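Local coordinates for protein possible metal-dependent hydrolase (Veillonella parvula, PDB 3RPC) that is of uncertain function but probably acts as a metal-dependent hydrolase of the metallo-beta-lactamase superfamily, holding two zinc ions in its presumed active site, at residues A[135-140]-A[197-202]; A[130-135]-A[166-171]. All blocks are in the same frame, centred on the assembly; numbering follows the deposited sequence.

Overall arrangement
From the N terminus, strand 123-128 runs into the loop 130-135, which passes at Val135 directly into helix 135-138, so the first halves of both contacts are continuous. Contact 2 closes first: after strand 152-156 and strand 163-165 the chain returns at 166-171 to meet 130-135 beside the two zinc ions. Contact 1 closes later, when the loop 197-202, between strand 186-190 and helix 207-216, reaches helix 135-138. The two closures cross rather than nest. Their centres lie about 12 Å apart, with Tyr138 and Ser202 touching residues of contact 2. Together they tie three loops following strands of one mixed sheet, and both adjoin the second subunit.

Contact 1 of 2, residues A[135-140]-A[197-202]; sequences VEMYAN and LGFEDS
Met137, present as selenomethionine, reaches from the short helix 135-138 to Phe199 in the loop 197-202, within the metallo-beta-lactamase fold and near its dinuclear zinc site; the side chain of Ser202 is about 9 Å from a zinc ion. The contact is mainly apolar, with no hydrogen bond joining the two segments. Met137 has CG anti to its carbonyl carbon (chi1 -63°) and a fully extended chain beyond, which carries the methyl across to the loop backbone. There Met137 CE rests 3.8 Å from Asp201 C and equally near Ser202 N, while it also meets Phe199 CB at 3.9 Å. The two side chains run antiparallel, Met137 CG coming 4.0 Å from Phe199 CD2, oblique to the ring. Leu143 of the next helix and Ile203 also pack on Met137, which is buried.

The polar side chains touch the ring without bonding across the contact. Glu136 OE2 comes obliquely to within 4.4 Å of Phe199 CE2. Asn140 uses OD1 to cap the start of the following helix, accepting hydrogen bonds from the backbone N atoms of Val142 and Leu143. Its amide plane stands 78° from the Phe199 ring, and Asn140 ND2 meets the ring edge in plane, 3.7 Å from Phe199 CZ.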
loop_
_atom_site.group_PDB
_atom_site.type_symbol
_atom_site.label_atom_id
_atom_site.label_comp_id
_atom_site.label_asym_id
_atom_site.label_seq_id
_atom_site.Cartn_x
_atom_site.Cartn_y
_atom_site.Cartn_z
ATOM N N VAL A 135 0.274 -12.387 -3.267
ATOM C CA VAL A 135 -1.059 -12.479 -2.678
ATOM C C VAL A 135 -1.286 -13.834 -2.023
ATOM O O VAL A 135 -1.791 -13.910 -0.898
ATOM C CB VAL A 135 -2.161 -12.221 -3.717
ATOM C CG1 VAL A 135 -3.537 -12.538 -3.137
ATOM C CG2 VAL A 135 -2.101 -10.794 -4.198
ATOM N N GLU A 136 -0.900 -14.899 -2.722
ATOM C CA GLU A 136 -1.007 -16.252 -2.186
ATOM C C GLU A 136 -0.266 -16.416 -0.859
ATOM O O GLU A 136 -0.743 -17.087 0.056
ATOM C CB GLU A 136 -0.494 -17.280 -3.203
ATOM C CG GLU A 136 0.016 -18.558 -2.552
ATOM C CD GLU A 136 0.046 -19.741 -3.498
ATOM O OE1 GLU A 136 -0.057 -19.532 -4.726
ATOM O OE2 GLU A 136 0.164 -20.887 -3.008
HETATM N N MSE A 137 0.905 -15.801 -0.744
HETATM C CA MSE A 137 1.648 -15.892 0.506
HETATM C C MSE A 137 0.950 -15.148 1.631
HETATM O O MSE A 137 0.960 -15.595 2.779
HETATM C CB MSE A 137 3.063 -15.349 0.339
HETATM C CG MSE A 137 3.893 -16.119 -0.650
HETATM SE SE MSE A 137 5.642 -15.285 -0.731
HETATM C CE MSE A 137 6.537 -16.575 -1.880
ATOM N N TYR A 138 0.363 -13.995 1.317
ATOM C CA TYR A 138 -0.324 -13.221 2.350
ATOM C C TYR A 138 -1.654 -13.856 2.736
ATOM O O TYR A 138 -2.207 -13.546 3.787
ATOM C CB TYR A 138 -0.489 -11.749 1.949
ATOM C CG TYR A 138 0.735 -10.940 2.289
ATOM C CD1 TYR A 138 0.941 -10.473 3.582
ATOM C CD2 TYR A 138 1.704 -10.676 1.329
ATOM C CE1 TYR A 138 2.083 -9.753 3.910
ATOM C CE2 TYR A 138 2.838 -9.955 1.643
ATOM C CZ TYR A 138 3.018 -9.492 2.928
ATOM O OH TYR A 138 4.159 -8.782 3.225
ATOM N N ALA A 139 -2.142 -14.763 1.892
ATOM C CA ALA A 139 -3.344 -15.531 2.210
ATOM C C ALA A 139 -3.020 -16.676 3.171
ATOM O O ALA A 139 -3.917 -17.324 3.704
ATOM C CB ALA A 139 -3.985 -16.066 0.945
ATOM N N ASN A 140 -1.732 -16.925 3.384
ATOM C CA ASN A 140 -1.289 -17.966 4.305
ATOM C C ASN A 140 -1.097 -17.396 5.707
ATOM O O ASN A 140 -0.285 -16.495 5.904
ATOM C CB ASN A 140 0.011 -18.593 3.796
ATOM C CG ASN A 140 0.465 -19.763 4.639
ATOM O OD1 ASN A 140 0.894 -19.589 5.781
ATOM N ND2 ASN A 140 0.391 -20.966 4.072
ATOM N N LEU A 197 10.368 -22.377 1.761
ATOM C CA LEU A 197 10.108 -23.764 1.398
ATOM C C LEU A 197 8.621 -23.958 1.127
ATOM O O LEU A 197 7.765 -23.463 1.866
ATOM C CB LEU A 197 10.604 -24.717 2.490
ATOM C CG LEU A 197 12.101 -24.692 2.822
ATOM C CD1 LEU A 197 12.396 -25.608 4.005
ATOM C CD2 LEU A 197 12.940 -25.080 1.617
ATOM N N GLY A 198 8.311 -24.660 0.040
ATOM C CA GLY A 198 6.933 -24.959 -0.299
ATOM C C GLY A 198 6.222 -23.908 -1.130
ATOM O O GLY A 198 5.050 -24.078 -1.463
ATOM N N PHE A 199 6.920 -22.828 -1.476
ATOM C CA PHE A 199 6.342 -21.749 -2.287
ATOM C C PHE A 199 7.218 -21.435 -3.500
ATOM O O PHE A 199 8.435 -21.363 -3.382
ATOM C CB PHE A 199 6.136 -20.473 -1.456
ATOM C CG PHE A 199 5.112 -20.614 -0.362
ATOM C CD1 PHE A 199 5.447 -21.196 0.853
ATOM C CD2 PHE A 199 3.814 -20.165 -0.555
ATOM C CE1 PHE A 199 4.497 -21.331 1.858
ATOM C CE2 PHE A 199 2.859 -20.291 0.445
ATOM C CZ PHE A 199 3.199 -20.875 1.649
ATOM N N GLU A 200 6.591 -21.226 -4.655
ATOM C CA GLU A 200 7.297 -21.081 -5.935
ATOM C C GLU A 200 7.957 -19.728 -6.209
ATOM O O GLU A 200 8.984 -19.649 -6.894
ATOM C CB GLU A 200 6.323 -21.356 -7.085
ATOM C CG GLU A 200 5.722 -22.742 -7.086
ATOM C CD GLU A 200 5.072 -23.078 -8.416
ATOM O OE1 GLU A 200 5.061 -22.196 -9.301
ATOM O OE2 GLU A 200 4.581 -24.219 -8.575
ATOM N N ASP A 201 7.343 -18.661 -5.721
ATOM C CA ASP A 201 7.791 -17.314 -6.060
ATOM C C ASP A 201 8.722 -16.754 -4.982
ATOM O O ASP A 201 9.433 -17.513 -4.339
ATOM C CB ASP A 201 6.580 -16.416 -6.299
ATOM C CG ASP A 201 5.772 -16.859 -7.503
ATOM O OD1 ASP A 201 6.395 -17.109 -8.555
ATOM O OD2 ASP A 201 4.527 -16.980 -7.391
ATOM N N SER A 202 8.729 -15.443 -4.789
ATOM C CA SER A 202 9.650 -14.844 -3.820
ATOM C C SER A 202 8.958 -13.800 -2.955
ATOM O O SER A 202 7.924 -13.247 -3.326
ATOM C CB SER A 202 10.842 -14.222 -4.555
ATOM O OG SER A 202 11.729 -13.539 -3.677
#

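Contact 2 of 2, residues A[130-135]-A[166-171]. With ZN (zinc ion), chain E; ZN (zinc ion), chain F.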
loop_
_atom_site.group_PDB
_atom_site.type_symbol
_atom_site.label_atom_id
_atom_site.label_comp_id
_atom_site.label_asym_id
_atom_site.label_seq_id
_atom_site.Cartn_x
_atom_site.Cartn_y
_atom_site.Cartn_z
ATOM N N GLY A 130 4.647 -1.301 -0.534
ATOM C CA GLY A 130 5.224 -2.567 -0.940
ATOM C C GLY A 130 4.482 -3.747 -0.347
ATOM O O GLY A 130 3.768 -3.619 0.660
ATOM N N SER A 131 4.652 -4.904 -0.977
ATOM C CA SER A 131 4.150 -6.164 -0.440
ATOM C C SER A 131 5.300 -7.149 -0.388
ATOM O O SER A 131 5.873 -7.489 -1.424
ATOM C CB SER A 131 3.036 -6.720 -1.320
ATOM O OG SER A 131 1.976 -5.786 -1.399
ATOM N N HIS A 132 5.639 -7.595 0.817
ATOM C CA HIS A 132 6.798 -8.461 1.052
ATOM C C HIS A 132 6.410 -9.922 0.800
ATOM O O HIS A 132 6.620 -10.786 1.658
ATOM C CB HIS A 132 7.246 -8.247 2.515
ATOM C CG HIS A 132 8.667 -8.636 2.822
ATOM N ND1 HIS A 132 9.483 -9.330 1.953
ATOM C CD2 HIS A 132 9.407 -8.417 3.935
ATOM C CE1 HIS A 132 10.665 -9.520 2.519
ATOM N NE2 HIS A 132 10.642 -8.979 3.725
ATOM N N GLY A 133 5.843 -10.187 -0.380
ATOM C CA GLY A 133 5.300 -11.493 -0.722
ATOM C C GLY A 133 4.155 -11.372 -1.711
ATOM O O GLY A 133 3.603 -10.291 -1.906
ATOM N N THR A 134 3.809 -12.486 -2.356
ATOM C CA THR A 134 2.692 -12.507 -3.287
ATOM C C THR A 134 1.369 -12.589 -2.538
ATOM O O THR A 134 1.332 -12.855 -1.336
ATOM C CB THR A 134 2.773 -13.739 -4.188
ATOM O OG1 THR A 134 2.710 -14.906 -3.367
ATOM C CG2 THR A 134 4.072 -13.736 -4.973
ATOM N N VAL A 135 0.274 -12.387 -3.267
ATOM C CA VAL A 135 -1.059 -12.479 -2.678
ATOM C C VAL A 135 -1.286 -13.834 -2.023
ATOM O O VAL A 135 -1.791 -13.910 -0.898
ATOM C CB VAL A 135 -2.161 -12.221 -3.717
ATOM C CG1 VAL A 135 -3.537 -12.538 -3.137
ATOM C CG2 VAL A 135 -2.101 -10.794 -4.198
ATOM N N VAL A 166 13.783 0.789 -3.249
ATOM C CA VAL A 166 12.516 0.095 -3.484
ATOM C C VAL A 166 12.043 -0.705 -2.265
ATOM O O VAL A 166 10.838 -0.759 -1.963
ATOM C CB VAL A 166 12.621 -0.826 -4.702
ATOM C CG1 VAL A 166 11.280 -1.537 -4.956
ATOM C CG2 VAL A 166 13.028 -0.013 -5.926
ATOM N N GLY A 167 12.994 -1.330 -1.573
ATOM C CA GLY A 167 12.696 -2.082 -0.365
ATOM C C GLY A 167 12.315 -3.535 -0.593
ATOM O O GLY A 167 12.345 -4.039 -1.719
ATOM N N ASP A 168 11.965 -4.215 0.495
ATOM C CA ASP A 168 11.566 -5.619 0.439
ATOM C C ASP A 168 10.118 -5.759 -0.029
ATOM O O ASP A 168 9.197 -5.894 0.778
ATOM C CB ASP A 168 11.759 -6.286 1.810
ATOM C CG ASP A 168 13.167 -6.847 2.011
ATOM O OD1 ASP A 168 14.083 -6.485 1.251
ATOM O OD2 ASP A 168 13.352 -7.664 2.938
ATOM N N THR A 169 9.935 -5.699 -1.344
ATOM C CA THR A 169 8.618 -5.845 -1.954
ATOM C C THR A 169 8.766 -6.612 -3.251
ATOM O O THR A 169 9.817 -6.577 -3.894
ATOM C CB THR A 169 7.971 -4.471 -2.216
ATOM O OG1 THR A 169 6.679 -4.640 -2.827
ATOM C CG2 THR A 169 8.860 -3.598 -3.103
ATOM N N VAL A 170 7.711 -7.324 -3.612
ATOM C CA VAL A 170 7.586 -7.846 -4.969
ATOM C C VAL A 170 7.046 -6.734 -5.874
ATOM O O VAL A 170 6.718 -5.644 -5.407
ATOM C CB VAL A 170 6.674 -9.083 -5.019
ATOM C CG1 VAL A 170 7.184 -10.165 -4.081
ATOM C CG2 VAL A 170 5.205 -8.728 -4.688
ATOM N N TRP A 171 6.963 -6.986 -7.172
ATOM C CA TRP A 171 6.484 -5.950 -8.083
ATOM C C TRP A 171 4.971 -5.788 -7.964
ATOM O O TRP A 171 4.222 -6.667 -8.365
ATOM C CB TRP A 171 6.852 -6.294 -9.523
ATOM C CG TRP A 171 6.720 -5.130 -10.435
ATOM C CD1 TRP A 171 5.558 -4.564 -10.877
ATOM C CD2 TRP A 171 7.784 -4.389 -11.030
ATOM N NE1 TRP A 171 5.841 -3.493 -11.700
ATOM C CE2 TRP A 171 7.202 -3.376 -11.820
ATOM C CE3 TRP A 171 9.177 -4.489 -10.983
ATOM C CZ2 TRP A 171 7.965 -2.466 -12.550
ATOM C CZ3 TRP A 171 9.936 -3.586 -11.709
ATOM C CH2 TRP A 171 9.328 -2.583 -12.478
HETATM ZN ZN ZN E . 12.272 -8.337 4.956
HETATM ZN ZN ZN F . 15.232 -8.557 3.434
HETATM O O HOH W 1 13.985 -9.347 5.203
HETATM O O HOH W 2 14.367 -10.752 2.434
#
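His132 has CG anti to the backbone N (chi1 -159°), which lays the imidazole alongside Asp168, whose chi1 of -87° sends the carboxylate the same way, to the zinc ions. Asp168 CB lies over one face of the His132 ring, a CH-pi contact 3.5 Å from the centroid; the carboxylate and ring planes are 61° apart. Each residue is the centre of an inverse gamma turn.

Behind the metals, two hydrogen bonds join the loops. Thr169 OG1 accepts from Ser131 N at 2.8 Å and donates to Val170 O on a lone pair in the carbonyl plane, so one bond accepted and one donated fix its rotation. Val170 N donates to Ser131 O at 2.9 Å, nearly straight. Val170 CG2 packs against Ser131 O and Gly133 O.

His132 NE2 binds one zinc ion at 2.1 Å; His132 ND1 is hydrogen-bonded to Ile203 O, which should orient the ring. Asp168 OD2 bridges the pair, 2.4 Å from that zinc ion and 2.1 Å from the other. His72 and His74 complete the protein ligands of the first site, Asp76, His77 and His226 those of the second. Water 1 also spans both metals, an arrangement consistent with the metal-activated water nucleophile of hydrolases in this superfamily.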